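Aldehyde dehydrogenase (Staphylococcus aureus, PDB 6K10) oxidises 4,4'-diaponeurosporen-4-al to 4,4'-diaponeurosporenoic acid with NAD+, a step in making the carotenoid staphyloxanthin. Local coordinates at residues A[59-64]-A[121-126]; A[248-253]-A[399-404]; A[282-287]-A[322-327]. The protein carries 1 engineered substitution. One frame throughout, in Å; residues are numbered along the deposited sequence. Where two conformers were deposited one is given.

In the fold
Contacts 1 and 2 are neighbours in the buried middle of the chain, their centres about 14 Å apart, and side-chain hydrogen bonds from 121-126 to 248-253 tie them together around the predicted active site. Contact 3 sits farther out, about 27 Å from the chain's centre. It keeps a buried side but is partly exposed at Glu322, and reaches contact 1 where Asn62 packs against Pro287. The chemistry follows the location: contact 1 buries a lysine amine among carbonyl, ring and carboxylate, contact 2 is wholly apolar across its two loops, and contact 3 joins an amide-on-ring stack to a charged fringe. Contacts 1 and 2 also touch the second subunit; contact 3 does not.

Contact 1 (A[59-64]-A[121-126]); sequences LGKNKV and FNYPFQ
Lys61 brings the polar part of this contact to the loop 121-126, and Leu59 the apolar part. The lysine amine donates to the backbone O of Asn122, with NZ 3.3 Å from that oxygen and lying in the carbonyl plane. Asn246 ND2 bonds to the same oxygen. Lys61 also makes an off-centre cation-pi contact: its NZ stands 4.2 Å from the centroid of the Tyr123 ring, 34° off the ring normal. CG is anti to the backbone N and the chain then bends at chi3 (-62°) and chi4, which swings NZ to the tyrosine ring, the two side chains crossing at about a right angle. A salt bridge to Glu70 OE2 on helix 63-89 adds to the grip, with a weak hydrogen bond to Asn246 OD1.

The apolar contacts belong to Leu59, at the end of helix 48-59. Its CD1 packs 3.6 Å from Pro124 CD, while CD2 approaches the edge of the Phe121 ring, 4.2 Å from CD1 of that phenylalanine. Leu59 CD1 also sits 3.4 Å from Phe121 O, a buried carbonyl with no polar partner in the model.

From the same loop, Asn122 ND2 bonds to Gln249 O and Tyr123 OH to Thr250 OG1. Buried among a carboxylate, a carbonyl and the off-centre tyrosine ring, the Lys61 amine is probably kept protonated, and it ties 121-126, beside the predicted active site, to the residues following helix 48-59.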
loop_
_atom_site.group_PDB
_atom_site.type_symbol
_atom_site.label_atom_id
_atom_site.label_comp_id
_atom_site.label_asym_id
_atom_site.label_seq_id
_atom_site.Cartn_x
_atom_site.Cartn_y
_atom_site.Cartn_z
ATOM N N LEU A 59 0.514 29.371 -15.441
ATOM C CA LEU A 59 0.766 29.532 -14.013
ATOM C C LEU A 59 1.697 30.697 -13.695
ATOM O O LEU A 59 2.055 30.887 -12.526
ATOM C CB LEU A 59 1.345 28.239 -13.431
ATOM C CG LEU A 59 0.394 27.046 -13.313
ATOM C CD1 LEU A 59 1.159 25.778 -12.970
ATOM C CD2 LEU A 59 -0.675 27.323 -12.271
ATOM N N GLY A 60 2.098 31.480 -14.694
ATOM C CA GLY A 60 3.079 32.528 -14.461
ATOM C C GLY A 60 4.399 32.008 -13.943
ATOM O O GLY A 60 5.127 32.739 -13.264
ATOM N N LYS A 61 4.730 30.756 -14.251
ATOM C CA LYS A 61 5.888 30.101 -13.660
ATOM C C LYS A 61 7.154 30.487 -14.414
ATOM O O LYS A 61 7.289 30.197 -15.608
ATOM C CB LYS A 61 5.693 28.587 -13.662
ATOM C CG LYS A 61 6.650 27.843 -12.747
ATOM C CD LYS A 61 6.245 26.385 -12.601
ATOM C CE LYS A 61 4.864 26.264 -11.974
ATOM N NZ LYS A 61 4.720 25.026 -11.150
ATOM N N ASN A 62 8.080 31.136 -13.712
ATOM C CA ASN A 62 9.353 31.519 -14.299
ATOM C C ASN A 62 10.204 30.284 -14.586
ATOM O O ASN A 62 10.034 29.222 -13.982
ATOM C CB ASN A 62 10.095 32.486 -13.373
ATOM C CG ASN A 62 10.602 31.820 -12.107
ATOM O OD1 ASN A 62 11.645 31.168 -12.108
ATOM N ND2 ASN A 62 9.860 31.984 -11.015
ATOM N N LYS A 63 11.141 30.438 -15.526
ATOM C CA LYS A 63 11.853 29.278 -16.053
ATOM C C LYS A 63 12.774 28.635 -15.020
ATOM O O LYS A 63 13.011 27.424 -15.083
ATOM C CB LYS A 63 12.636 29.668 -17.308
ATOM C CG LYS A 63 13.714 30.709 -17.089
ATOM C CD LYS A 63 14.237 31.224 -18.420
ATOM N N VAL A 64 13.304 29.411 -14.073
ATOM C CA VAL A 64 14.123 28.817 -13.017
ATOM C C VAL A 64 13.269 27.906 -12.146
ATOM O O VAL A 64 13.613 26.742 -11.900
ATOM C CB VAL A 64 14.810 29.912 -12.183
ATOM C CG1 VAL A 64 15.530 29.295 -10.989
ATOM C CG2 VAL A 64 15.781 30.703 -13.046
ATOM N N PHE A 121 -3.530 20.813 -11.274
ATOM C CA PHE A 121 -3.078 21.979 -12.023
ATOM C C PHE A 121 -1.776 22.591 -11.514
ATOM O O PHE A 121 -1.140 23.336 -12.268
ATOM C CB PHE A 121 -4.166 23.068 -12.008
ATOM C CG PHE A 121 -4.308 23.770 -10.672
ATOM C CD1 PHE A 121 -3.466 24.814 -10.319
ATOM C CD2 PHE A 121 -5.305 23.407 -9.786
ATOM C CE1 PHE A 121 -3.591 25.455 -9.104
ATOM C CE2 PHE A 121 -5.442 24.056 -8.572
ATOM C CZ PHE A 121 -4.585 25.085 -8.232
ATOM N N ASN A 122 -1.382 22.341 -10.260
ATOM C CA ASN A 122 -0.387 23.204 -9.631
ATOM C C ASN A 122 1.042 22.880 -10.054
ATOM O O ASN A 122 1.843 23.798 -10.260
ATOM C CB ASN A 122 -0.535 23.153 -8.105
ATOM C CG ASN A 122 -0.378 21.758 -7.533
ATOM O OD1 ASN A 122 -0.875 20.783 -8.088
ATOM N ND2 ASN A 122 0.306 21.664 -6.396
ATOM N N TYR A 123 1.390 21.602 -10.178
ATOM C CA TYR A 123 2.620 21.180 -10.844
ATOM C C TYR A 123 2.196 20.232 -11.957
ATOM O O TYR A 123 2.411 19.014 -11.882
ATOM C CB TYR A 123 3.608 20.536 -9.876
ATOM C CG TYR A 123 4.112 21.509 -8.833
ATOM C CD1 TYR A 123 3.359 21.788 -7.700
ATOM C CD2 TYR A 123 5.324 22.167 -8.992
ATOM C CE1 TYR A 123 3.805 22.682 -6.748
ATOM C CE2 TYR A 123 5.780 23.062 -8.043
ATOM C CZ TYR A 123 5.015 23.317 -6.924
ATOM O OH TYR A 123 5.461 24.209 -5.976
ATOM N N PRO A 124 1.582 20.773 -13.013
ATOM C CA PRO A 124 0.822 19.928 -13.946
ATOM C C PRO A 124 1.691 19.026 -14.792
ATOM O O PRO A 124 1.180 18.045 -15.347
ATOM C CB PRO A 124 0.074 20.951 -14.807
ATOM C CG PRO A 124 0.950 22.166 -14.780
ATOM C CD PRO A 124 1.605 22.187 -13.426
ATOM N N PHE A 125 2.983 19.321 -14.905
ATOM C CA PHE A 125 3.910 18.485 -15.656
ATOM C C PHE A 125 4.547 17.434 -14.748
ATOM O O PHE A 125 4.473 16.235 -15.032
ATOM C CB PHE A 125 4.965 19.375 -16.325
ATOM C CG PHE A 125 5.978 18.627 -17.141
ATOM C CD1 PHE A 125 7.160 18.191 -16.569
ATOM C CD2 PHE A 125 5.756 18.377 -18.484
ATOM C CE1 PHE A 125 8.098 17.507 -17.317
ATOM C CE2 PHE A 125 6.692 17.696 -19.240
ATOM C CZ PHE A 125 7.864 17.261 -18.656
ATOM N N GLN A 126 5.155 17.875 -13.641
ATOM C CA GLN A 126 5.829 16.949 -12.732
ATOM C C GLN A 126 4.872 15.903 -12.172
ATOM O O GLN A 126 5.234 14.727 -12.045
ATOM C CB GLN A 126 6.503 17.724 -11.596
ATOM C CG GLN A 126 6.683 16.943 -10.300
ATOM C CD GLN A 126 7.811 15.932 -10.356
ATOM O OE1 GLN A 126 8.521 15.825 -11.357
ATOM N NE2 GLN A 126 7.983 15.183 -9.274
#

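Contact 2 (A[248-253]-A[399-404]); sequences GQTSVA and DTLMHL. Engineered in segment 248-253: Ser251 (natural residue Cys).
The backbone O of Val252 is gripped by Tyr374 OH and, weakly, by Ser372 OG; its side chain packs against the loop 399-404. No hydrogen bond crosses between the two loops, so the contact itself is apolar. Val252 CG2 does most of the touching. It meets Leu401 CD1 at 3.5 Å, the two side chains crossing at about a right angle, and it meets Leu404 CD2 tip to tip at 3.8 Å. With chi1 at -58°, that methyl is wedged between the valine's own backbone N and carbonyl carbon, which leaves CG1 on the nitrogen side, 4.1 Å from Leu404 CD1.

Leu401 CD1 also reaches back to Thr250 CG2, at 4.2 Å. Leu404 has a second task within its own loop: its CD1 lies 3.3 Å above the His403 ring plane, toward the rim, while Val252 CB comes within 4.4 Å of His403 CE1. Phe411 packs on both Val252 and Leu404, and Ile438 of the second subunit rests on His403.

Thr250 to Ala253 form a type I turn with Ser251 and Val252 at its two central positions. Ser251, engineered in place of the natural cysteine, makes no contact with 399-404. Val252, next to this predicted active-site position, joins the turn to 399-404, and the loop is consistent with the nucleophile-bearing loop of the aldehyde dehydrogenase family.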
loop_
_atom_site.group_PDB
_atom_site.type_symbol
_atom_site.label_atom_id
_atom_site.label_comp_id
_atom_site.label_asym_id
_atom_site.label_seq_id
_atom_site.Cartn_x
_atom_site.Cartn_y
_atom_site.Cartn_z
ATOM N N GLY A 248 2.244 29.885 -3.694
ATOM C CA GLY A 248 1.563 29.161 -2.640
ATOM C C GLY A 248 0.744 27.971 -3.084
ATOM O O GLY A 248 0.124 27.319 -2.235
ATOM N N GLN A 249 0.730 27.655 -4.375
ATOM C CA GLN A 249 -0.102 26.574 -4.900
ATOM C C GLN A 249 0.667 25.253 -4.819
ATOM O O GLN A 249 1.059 24.647 -5.818
ATOM C CB GLN A 249 -0.549 26.908 -6.317
ATOM C CG GLN A 249 -1.279 28.248 -6.380
ATOM C CD GLN A 249 -1.507 28.751 -7.790
ATOM O OE1 GLN A 249 -2.639 28.779 -8.275
ATOM N NE2 GLN A 249 -0.433 29.170 -8.451
ATOM N N THR A 250 0.874 24.811 -3.580
ATOM C CA THR A 250 1.653 23.618 -3.285
ATOM C C THR A 250 1.010 22.880 -2.120
ATOM O O THR A 250 0.618 23.497 -1.126
ATOM C CB THR A 250 3.107 23.973 -2.942
ATOM O OG1 THR A 250 3.641 24.830 -3.959
ATOM C CG2 THR A 250 3.961 22.718 -2.847
ATOM N N SER A 251 0.906 21.556 -2.250
ATOM C CA SER A 251 0.269 20.771 -1.201
ATOM C C SER A 251 1.105 20.716 0.070
ATOM O O SER A 251 0.555 20.497 1.155
ATOM C CB SER A 251 -0.026 19.360 -1.711
ATOM O OG SER A 251 1.169 18.678 -2.047
ATOM N N VAL A 252 2.414 20.921 -0.031
ATOM C CA VAL A 252 3.288 20.936 1.135
ATOM C C VAL A 252 3.767 22.354 1.446
ATOM O O VAL A 252 4.712 22.537 2.210
ATOM C CB VAL A 252 4.468 19.966 0.962
ATOM C CG1 VAL A 252 3.958 18.547 0.724
ATOM C CG2 VAL A 252 5.352 20.406 -0.180
ATOM N N ALA A 253 3.124 23.360 0.865
ATOM C CA ALA A 253 3.428 24.730 1.235
ATOM C C ALA A 253 2.988 24.989 2.673
ATOM O O ALA A 253 1.967 24.463 3.122
ATOM C CB ALA A 253 2.729 25.712 0.302
ATOM N N ASP A 399 13.412 23.724 8.042
ATOM C CA ASP A 399 13.309 23.917 6.600
ATOM C C ASP A 399 11.850 23.728 6.209
ATOM O O ASP A 399 11.020 23.324 7.024
ATOM C CB ASP A 399 14.210 22.946 5.826
ATOM C CG ASP A 399 14.666 23.505 4.489
ATOM O OD1 ASP A 399 14.267 24.638 4.143
ATOM O OD2 ASP A 399 15.415 22.803 3.776
ATOM N N THR A 400 11.540 24.044 4.952
ATOM C CA THR A 400 10.244 23.706 4.380
ATOM C C THR A 400 10.439 23.193 2.960
ATOM O O THR A 400 11.415 23.539 2.289
ATOM C CB THR A 400 9.249 24.891 4.362
ATOM O OG1 THR A 400 9.633 25.843 3.363
ATOM C CG2 THR A 400 9.163 25.581 5.725
ATOM N N LEU A 401 9.512 22.329 2.535
ATOM C CA LEU A 401 9.367 21.870 1.154
ATOM C C LEU A 401 10.449 20.893 0.697
ATOM O O LEU A 401 10.150 19.947 -0.037
ATOM C CB LEU A 401 9.305 23.073 0.203
ATOM C CG LEU A 401 9.282 22.815 -1.307
ATOM C CD1 LEU A 401 7.951 22.226 -1.743
ATOM C CD2 LEU A 401 9.559 24.102 -2.063
ATOM N N MET A 402 11.698 21.087 1.133
ATOM C CA MET A 402 12.824 20.370 0.535
ATOM C C MET A 402 12.855 18.876 0.846
ATOM O O MET A 402 13.668 18.164 0.245
ATOM C CB MET A 402 14.149 21.003 0.969
ATOM C CG MET A 402 14.385 22.398 0.408
ATOM S SD MET A 402 14.083 22.503 -1.371
ATOM C CE MET A 402 15.519 21.656 -2.027
ATOM N N HIS A 403 12.010 18.371 1.749
ATOM C CA HIS A 403 11.998 16.927 1.969
ATOM C C HIS A 403 11.467 16.170 0.757
ATOM O O HIS A 403 11.668 14.954 0.661
ATOM C CB HIS A 403 11.192 16.571 3.224
ATOM C CG HIS A 403 9.740 16.935 3.150
ATOM N ND1 HIS A 403 9.302 18.235 3.009
ATOM C CD2 HIS A 403 8.626 16.168 3.221
ATOM C CE1 HIS A 403 7.981 18.251 2.987
ATOM N NE2 HIS A 403 7.546 17.011 3.113
ATOM N N LEU A 404 10.810 16.865 -0.176
ATOM C CA LEU A 404 10.403 16.269 -1.443
ATOM C C LEU A 404 11.554 16.151 -2.431
ATOM O O LEU A 404 11.436 15.415 -3.416
ATOM C CB LEU A 404 9.282 17.095 -2.082
ATOM C CG LEU A 404 7.829 16.833 -1.675
ATOM C CD1 LEU A 404 7.625 17.047 -0.188
ATOM C CD2 LEU A 404 6.887 17.725 -2.473
#

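Contact 3 (A[282-287]-A[322-327]); sequences NIQQSP and ERYIEP
Gln284 stacks on one face of the ring of Tyr324, first residue of strand 324-330 and, with Arg323, half of a G1 beta bulge facing Asp319 on the antiparallel partner strand. This hairpin edges one of the two mixed sheets, and the 3-10 turn 283-285, after helix 264-279, packs against it.

The inner side is tight. Gln284 CG stands 3.8 Å from the Tyr324 ring centroid, a CH-pi contact squarely over the face, and the amide beyond it stays stacked, its plane only 24° from the ring's. With CG anti to the backbone N (chi1 -165°) and the chain extended after that, the glutamine crosses the ring obliquely, CG over its centre. The opposite face has Glu326 N above it, near the rim, so the tyrosine is sandwiched between the turn and its own strand. Beside it, Ile283 CB touches Tyr324 OH at 3.6 Å, and Ile283 CG2 packs at the same distance, 3.6 Å, on Pro327 CD. Leu275 of helix 264-279 also rests on that proline, while Arg276 lies against Ile283 and Glu326.

Toward the partly exposed Glu322 end, packing gives way to polar contacts among Gln284, Glu322 and their neighbours. Gln284 NE2 also bonds to Asp319 OD2, which helps fix the amide's rotation, and Glu322 OE1 is engaged in a salt bridge with Arg291 NH2. The other carboxylate oxygen takes the glutamine: Gln284 NE2 donates to Glu322 OE2 at 3.2 Å, within its own amide plane but 72° out of the carboxylate plane.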
loop_
_atom_site.group_PDB
_atom_site.type_symbol
_atom_site.label_atom_id
_atom_site.label_comp_id
_atom_site.label_asym_id
_atom_site.label_seq_id
_atom_site.Cartn_x
_atom_site.Cartn_y
_atom_site.Cartn_z
ATOM N N ASN A 282 7.977 46.285 -5.430
ATOM C CA ASN A 282 6.802 46.052 -6.267
ATOM C C ASN A 282 6.846 44.589 -6.702
ATOM O O ASN A 282 7.401 44.251 -7.749
ATOM C CB ASN A 282 6.765 46.999 -7.462
ATOM C CG ASN A 282 5.461 46.911 -8.230
ATOM O OD1 ASN A 282 4.530 46.217 -7.815
ATOM N ND2 ASN A 282 5.382 47.620 -9.350
ATOM N N ILE A 283 6.246 43.721 -5.883
ATOM C CA ILE A 283 6.333 42.281 -6.112
ATOM C C ILE A 283 5.633 41.885 -7.407
ATOM O O ILE A 283 5.980 40.871 -8.025
ATOM C CB ILE A 283 5.772 41.526 -4.888
ATOM C CG1 ILE A 283 6.583 41.880 -3.640
ATOM C CG2 ILE A 283 5.797 40.020 -5.103
ATOM C CD1 ILE A 283 5.993 41.353 -2.350
ATOM N N GLN A 284 4.661 42.682 -7.859
ATOM C CA GLN A 284 4.026 42.405 -9.142
ATOM C C GLN A 284 5.009 42.511 -10.300
ATOM O O GLN A 284 4.770 41.924 -11.363
ATOM C CB GLN A 284 2.843 43.352 -9.372
ATOM C CG GLN A 284 1.920 42.905 -10.501
ATOM C CD GLN A 284 0.641 43.714 -10.585
ATOM O OE1 GLN A 284 0.261 44.399 -9.637
ATOM N NE2 GLN A 284 -0.033 43.632 -11.726
ATOM N N GLN A 285 6.113 43.231 -10.118
ATOM C CA GLN A 285 7.131 43.376 -11.148
ATOM C C GLN A 285 8.229 42.323 -11.054
ATOM O O GLN A 285 9.103 42.284 -11.924
ATOM C CB GLN A 285 7.754 44.776 -11.077
ATOM N N SER A 286 8.206 41.469 -10.033
ATOM C CA SER A 286 9.263 40.475 -9.867
ATOM C C SER A 286 9.105 39.358 -10.894
ATOM O O SER A 286 8.010 38.804 -11.036
ATOM C CB SER A 286 9.239 39.891 -8.457
ATOM O OG SER A 286 10.062 38.740 -8.366
ATOM N N PRO A 287 10.169 38.991 -11.614
ATOM C CA PRO A 287 10.088 37.864 -12.549
ATOM C C PRO A 287 10.220 36.506 -11.883
ATOM O O PRO A 287 10.230 35.488 -12.584
ATOM C CB PRO A 287 11.274 38.128 -13.482
ATOM C CG PRO A 287 12.302 38.708 -12.560
ATOM C CD PRO A 287 11.531 39.553 -11.557
ATOM N N GLU A 322 -3.992 40.051 -14.250
ATOM C CA GLU A 322 -2.840 39.162 -14.275
ATOM C C GLU A 322 -3.055 37.911 -13.438
ATOM O O GLU A 322 -2.146 37.078 -13.348
ATOM C CB GLU A 322 -1.593 39.902 -13.776
ATOM C CG GLU A 322 -0.795 40.604 -14.858
ATOM C CD GLU A 322 0.455 41.267 -14.310
ATOM O OE1 GLU A 322 1.227 40.591 -13.596
ATOM O OE2 GLU A 322 0.665 42.466 -14.589
ATOM N N ARG A 323 -4.238 37.753 -12.837
ATOM C CA ARG A 323 -4.477 36.730 -11.820
ATOM C C ARG A 323 -3.388 36.784 -10.753
ATOM O O ARG A 323 -2.851 35.763 -10.319
ATOM C CB ARG A 323 -4.596 35.340 -12.447
ATOM C CG ARG A 323 -5.670 35.271 -13.527
ATOM C CD ARG A 323 -6.046 33.844 -13.884
ATOM N NE ARG A 323 -4.890 33.011 -14.197
ATOM C CZ ARG A 323 -4.439 32.797 -15.429
ATOM N NH1 ARG A 323 -3.382 32.021 -15.624
ATOM N NH2 ARG A 323 -5.043 33.361 -16.466
ATOM N N TYR A 324 -3.066 38.002 -10.332
ATOM C CA TYR A 324 -1.963 38.275 -9.423
ATOM C C TYR A 324 -2.480 38.476 -8.008
ATOM O O TYR A 324 -3.468 39.186 -7.795
ATOM C CB TYR A 324 -1.194 39.518 -9.872
ATOM C CG TYR A 324 -0.267 40.078 -8.817
ATOM C CD1 TYR A 324 0.926 39.441 -8.504
ATOM C CD2 TYR A 324 -0.588 41.245 -8.135
ATOM C CE1 TYR A 324 1.775 39.951 -7.540
ATOM C CE2 TYR A 324 0.256 41.763 -7.171
ATOM C CZ TYR A 324 1.436 41.111 -6.877
ATOM O OH TYR A 324 2.286 41.619 -5.918
ATOM N N ILE A 325 -1.805 37.856 -7.045
ATOM C CA ILE A 325 -2.058 38.092 -5.630
ATOM C C ILE A 325 -0.715 38.249 -4.934
ATOM O O ILE A 325 0.140 37.359 -5.015
ATOM C CB ILE A 325 -2.883 36.969 -4.986
ATOM C CG1 ILE A 325 -4.266 36.922 -5.633
ATOM C CG2 ILE A 325 -3.003 37.193 -3.485
ATOM C CD1 ILE A 325 -5.204 35.972 -4.989
ATOM N N GLU A 326 -0.534 39.382 -4.266
ATOM C CA GLU A 326 0.713 39.688 -3.588
ATOM C C GLU A 326 0.917 38.759 -2.392
ATOM O O GLU A 326 -0.051 38.339 -1.752
ATOM C CB GLU A 326 0.695 41.142 -3.123
ATOM C CG GLU A 326 2.002 41.667 -2.567
ATOM C CD GLU A 326 1.873 43.083 -2.040
ATOM O OE1 GLU A 326 2.913 43.748 -1.858
ATOM O OE2 GLU A 326 0.730 43.531 -1.806
ATOM N N PRO A 327 2.165 38.403 -2.082
ATOM C CA PRO A 327 2.438 37.708 -0.820
ATOM C C PRO A 327 1.858 38.480 0.353
ATOM O O PRO A 327 2.115 39.673 0.524
ATOM C CB PRO A 327 3.968 37.663 -0.773
ATOM C CG PRO A 327 4.360 37.592 -2.200
ATOM C CD PRO A 327 3.363 38.461 -2.940
#